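Long-range contact in serine-rich Repeat Adhesion Glycoprotein (Srr1) (Streptococcus agalactiae, PDB 4MBO), which binds fibrinogen as a surface adhesin of the serine-rich repeat glycoprotein family, probably helping the bacterium attach to host tissue: residues Asp66-Val79 with Asn121-Lys133. Numbering follows the deposited sequence. Where two conformers were deposited one is given.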
# COMPACT_ATOMS: atom_id res chain seq x y z
N ASP A 66 -6.00 1.47 -14.87
CA ASP A 66 -6.16 0.39 -13.92
C ASP A 66 -5.04 0.26 -12.93
O ASP A 66 -5.19 -0.41 -11.91
CB ASP A 66 -6.21 -0.96 -14.63
CG ASP A 66 -7.49 -1.23 -15.31
OD1 ASP A 66 -8.37 -0.37 -15.40
OD2 ASP A 66 -7.61 -2.39 -15.80
N ASN A 67 -3.89 0.86 -13.22
CA ASN A 67 -2.76 0.73 -12.33
C ASN A 67 -2.54 1.94 -11.46
O ASN A 67 -1.45 2.09 -10.93
CB ASN A 67 -1.50 0.45 -13.13
CG ASN A 67 -1.19 1.54 -14.15
OD1 ASN A 67 -1.88 2.57 -14.19
ND2 ASN A 67 -0.15 1.33 -14.94
N LEU A 68 -3.56 2.77 -11.29
CA LEU A 68 -3.44 4.01 -10.53
C LEU A 68 -4.61 4.15 -9.57
O LEU A 68 -5.75 3.89 -9.97
CB LEU A 68 -3.41 5.15 -11.55
CG LEU A 68 -2.97 6.54 -11.16
CD1 LEU A 68 -1.53 6.55 -10.75
CD2 LEU A 68 -3.20 7.50 -12.33
N ASP A 69 -4.35 4.51 -8.29
CA ASP A 69 -5.39 4.68 -7.27
C ASP A 69 -5.14 5.97 -6.49
O ASP A 69 -4.13 6.62 -6.67
CB ASP A 69 -5.54 3.45 -6.37
CG ASP A 69 -4.38 3.21 -5.44
OD1 ASP A 69 -3.97 4.17 -4.77
OD2 ASP A 69 -3.92 2.03 -5.33
N THR A 70 -6.13 6.37 -5.69
CA THR A 70 -6.08 7.56 -4.86
C THR A 70 -5.73 7.27 -3.41
O THR A 70 -5.86 8.14 -2.53
CB THR A 70 -7.47 8.23 -4.85
OG1 THR A 70 -8.44 7.26 -4.37
CG2 THR A 70 -7.83 8.69 -6.24
N GLN A 71 -5.27 6.04 -3.17
CA GLN A 71 -5.08 5.51 -1.81
C GLN A 71 -3.67 5.22 -1.26
O GLN A 71 -3.39 5.49 -0.08
CB GLN A 71 -5.87 4.20 -1.72
CG GLN A 71 -7.36 4.39 -1.87
CD GLN A 71 -8.09 3.07 -1.87
OE1 GLN A 71 -7.62 2.11 -2.48
NE2 GLN A 71 -9.27 3.03 -1.23
N GLY A 72 -2.82 4.60 -2.06
CA GLY A 72 -1.53 4.13 -1.59
C GLY A 72 -1.79 2.94 -0.67
O GLY A 72 -2.35 1.92 -1.12
N ILE A 73 -1.47 3.10 0.63
CA ILE A 73 -1.73 2.03 1.62
C ILE A 73 -3.05 2.24 2.38
O ILE A 73 -3.42 1.46 3.22
CB ILE A 73 -0.58 1.80 2.62
CG1 ILE A 73 -0.36 3.02 3.55
CG2 ILE A 73 0.69 1.45 1.87
CD1 ILE A 73 0.60 2.73 4.67
N GLY A 74 -3.78 3.29 2.02
CA GLY A 74 -5.02 3.60 2.70
C GLY A 74 -6.25 2.88 2.22
O GLY A 74 -6.24 2.19 1.21
N THR A 75 -7.34 3.09 2.95
CA THR A 75 -8.62 2.45 2.64
C THR A 75 -9.75 3.44 2.39
O THR A 75 -10.85 3.04 2.11
CB THR A 75 -9.08 1.53 3.77
OG1 THR A 75 -9.39 2.29 4.94
CG2 THR A 75 -8.02 0.48 4.12
N ILE A 76 -9.48 4.73 2.45
CA ILE A 76 -10.52 5.75 2.26
C ILE A 76 -10.95 5.80 0.80
O ILE A 76 -10.09 5.81 -0.12
CB ILE A 76 -10.00 7.14 2.65
CG1 ILE A 76 -9.56 7.14 4.11
CG2 ILE A 76 -11.09 8.21 2.46
CD1 ILE A 76 -8.90 8.42 4.56
N LEU A 77 -12.27 5.82 0.59
CA LEU A 77 -12.81 5.94 -0.79
C LEU A 77 -13.09 7.40 -1.16
O LEU A 77 -12.97 7.77 -2.34
CB LEU A 77 -14.08 5.13 -0.93
CG LEU A 77 -13.90 3.63 -0.77
CD1 LEU A 77 -15.28 2.98 -0.82
CD2 LEU A 77 -12.96 3.06 -1.80
N LYS A 78 -13.46 8.21 -0.19
CA LYS A 78 -13.72 9.61 -0.44
C LYS A 78 -12.45 10.26 -0.95
O LYS A 78 -11.34 9.76 -0.74
CB LYS A 78 -14.14 10.29 0.87
CG LYS A 78 -15.33 9.60 1.52
CD LYS A 78 -16.66 10.11 1.03
CE LYS A 78 -17.17 11.23 1.93
NZ LYS A 78 -17.51 10.72 3.29
N VAL A 79 -12.63 11.32 -1.73
CA VAL A 79 -11.52 12.18 -2.12
C VAL A 79 -11.88 13.56 -1.54
O VAL A 79 -12.93 13.74 -0.96
CB VAL A 79 -11.26 12.22 -3.64
CG1 VAL A 79 -10.78 10.85 -4.12
CG2 VAL A 79 -12.48 12.69 -4.40
N ASN A 121 -6.09 19.33 -6.95
CA ASN A 121 -4.78 18.70 -6.86
C ASN A 121 -4.95 17.55 -5.87
O ASN A 121 -5.63 17.71 -4.85
CB ASN A 121 -3.72 19.63 -6.31
CG ASN A 121 -3.37 20.75 -7.25
OD1 ASN A 121 -2.85 20.53 -8.35
ND2 ASN A 121 -3.57 21.96 -6.79
N MET A 122 -4.40 16.38 -6.18
CA MET A 122 -4.43 15.30 -5.20
C MET A 122 -3.32 14.28 -5.49
O MET A 122 -2.88 14.14 -6.65
CB MET A 122 -5.76 14.57 -5.23
CG MET A 122 -5.88 13.66 -6.40
SD MET A 122 -7.43 12.72 -6.41
CE MET A 122 -8.48 14.04 -6.87
N PRO A 123 -2.86 13.59 -4.45
CA PRO A 123 -1.90 12.53 -4.70
C PRO A 123 -2.58 11.29 -5.31
O PRO A 123 -3.74 10.97 -5.01
CB PRO A 123 -1.34 12.19 -3.31
CG PRO A 123 -2.42 12.58 -2.39
CD PRO A 123 -3.07 13.80 -3.01
N VAL A 124 -1.86 10.64 -6.19
CA VAL A 124 -2.27 9.36 -6.76
C VAL A 124 -1.06 8.44 -6.71
O VAL A 124 0.07 8.89 -6.80
CB VAL A 124 -2.84 9.43 -8.17
CG1 VAL A 124 -4.16 10.18 -8.20
CG2 VAL A 124 -1.88 10.03 -9.16
N TRP A 125 -1.32 7.13 -6.59
CA TRP A 125 -0.28 6.15 -6.45
C TRP A 125 -0.39 5.04 -7.49
O TRP A 125 -1.50 4.62 -7.84
CB TRP A 125 -0.43 5.43 -5.10
CG TRP A 125 -0.03 6.18 -3.89
CD1 TRP A 125 1.14 6.03 -3.20
CD2 TRP A 125 -0.80 7.15 -3.18
NE1 TRP A 125 1.15 6.85 -2.12
CE2 TRP A 125 -0.03 7.54 -2.07
CE3 TRP A 125 -2.09 7.69 -3.36
CZ2 TRP A 125 -0.47 8.50 -1.16
CZ3 TRP A 125 -2.53 8.64 -2.44
CH2 TRP A 125 -1.73 9.02 -1.35
N PRO A 126 0.76 4.55 -7.99
CA PRO A 126 0.76 3.28 -8.69
C PRO A 126 0.09 2.28 -7.72
O PRO A 126 0.48 2.20 -6.54
CB PRO A 126 2.25 2.96 -8.87
CG PRO A 126 2.89 4.32 -8.90
CD PRO A 126 2.13 5.08 -7.85
N ASP A 127 -0.92 1.56 -8.19
CA ASP A 127 -1.72 0.70 -7.31
C ASP A 127 -0.91 -0.50 -6.90
O ASP A 127 -0.51 -1.31 -7.74
CB ASP A 127 -3.03 0.33 -8.02
CG ASP A 127 -3.98 -0.48 -7.18
OD1 ASP A 127 -3.57 -1.15 -6.21
OD2 ASP A 127 -5.19 -0.45 -7.50
N GLN A 128 -0.69 -0.61 -5.59
CA GLN A 128 0.17 -1.67 -5.05
C GLN A 128 -0.36 -3.07 -5.22
O GLN A 128 0.40 -4.05 -5.02
CB GLN A 128 0.52 -1.39 -3.56
CG GLN A 128 -0.65 -1.46 -2.58
CD GLN A 128 -0.21 -1.29 -1.15
OE1 GLN A 128 0.84 -0.67 -0.87
NE2 GLN A 128 -1.01 -1.79 -0.23
N ARG A 129 -1.65 -3.19 -5.53
CA ARG A 129 -2.26 -4.50 -5.77
C ARG A 129 -2.08 -4.94 -7.22
O ARG A 129 -2.22 -6.13 -7.51
CB ARG A 129 -3.75 -4.41 -5.44
CG ARG A 129 -4.01 -4.25 -3.94
CD ARG A 129 -5.29 -3.49 -3.62
NE ARG A 129 -5.12 -2.05 -3.92
CZ ARG A 129 -5.68 -1.06 -3.24
NH1 ARG A 129 -5.41 0.21 -3.56
NH2 ARG A 129 -6.48 -1.31 -2.21
N ILE A 130 -1.81 -3.99 -8.11
CA ILE A 130 -1.67 -4.21 -9.56
C ILE A 130 -0.20 -4.25 -9.94
O ILE A 130 0.25 -5.22 -10.53
CB ILE A 130 -2.42 -3.13 -10.33
CG1 ILE A 130 -3.91 -3.13 -9.92
CG2 ILE A 130 -2.27 -3.33 -11.84
CD1 ILE A 130 -4.62 -4.42 -10.23
N ILE A 131 0.56 -3.20 -9.61
CA ILE A 131 2.02 -3.18 -9.80
C ILE A 131 2.53 -3.56 -8.42
O ILE A 131 2.99 -2.72 -7.65
CB ILE A 131 2.53 -1.81 -10.24
CG1 ILE A 131 1.79 -1.34 -11.49
CG2 ILE A 131 4.03 -1.84 -10.50
CD1 ILE A 131 2.08 0.08 -11.88
N SER A 132 2.46 -4.86 -8.14
CA SER A 132 2.79 -5.40 -6.83
C SER A 132 4.25 -5.83 -6.65
O SER A 132 4.64 -6.28 -5.57
CB SER A 132 1.84 -6.54 -6.56
OG SER A 132 2.08 -7.54 -7.53
N LYS A 133 5.03 -5.76 -7.72
CA LYS A 133 6.45 -6.07 -7.69
C LYS A 133 7.27 -4.96 -8.32
O LYS A 133 6.81 -4.24 -9.21
CB LYS A 133 6.74 -7.39 -8.44
CG LYS A 133 6.15 -8.62 -7.81
CD LYS A 133 6.43 -9.86 -8.66
CE LYS A 133 5.68 -11.09 -8.20
NZ LYS A 133 6.04 -12.28 -9.03
O HOH W 1 -1.90 1.55 -3.75
O HOH W 2 -5.60 10.90 -3.04
O HOH W 3 -7.81 -0.04 0.12
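Asp69 has CG between its backbone N and carbonyl carbon (chi1 69°), while Arg129 bends at chi3 (-73°); together these turns bring carboxylate and guanidinium into contact. Arg129 NH1 lies 2.9 Å from Asp69 OD2 in a salt bridge. OD2 sits in the guanidinium plane, but NH1 meets the carboxylate from above its plane, and the two planes are nearly perpendicular. The same NH1 donates to Gln71 OE1 (3.1 Å), with the amide and guanidinium nearly coplanar. Along the same NE/NH1 edge, Arg129 NE makes a second salt bridge to Asp127 OD1 on its syn side; the backbone N of Arg129 reaches that oxygen on its anti side. Asp69 OD2 and Asp127 OD1 are only 3.3 Å apart, so the shared arginine probably offsets their repulsion. A water also donates to Asp69 OD2 and Gly72 O and accepts from Gln128 N.

Asp69 OD1 accepts from Gln71 N and Gly72 N, both from one face of the carboxylate, and fixes the start of the turn. Gly72 CA then lies over a face of the Trp125 indole, 3.5 Å from the centroid of the five-membered ring, in a CH-pi contact.

Backbone pairing sets the register. Asp69 N donates to Trp125 O and Trp125 N to Asp69 O, each at 2.9 Å, and Asp127 N donates to Asn67 O at 2.8 Å. Leu68 CD1, in one of two conformers, packs on Val124 CG2, and Phe141 of strand 139-145 touches Leu68 and Pro126. The amide of Gln128 hydrogen-bonds Asp245, Arg176 and Met178, in the fibrinogen-binding adhesin C-terminal family region.

The arrangement is a short antiparallel edge strand, 68-69, on strand 116-126 of an Ig-like beta domain, continued by an Asx turn and a type II' turn at Gln71-Gly74.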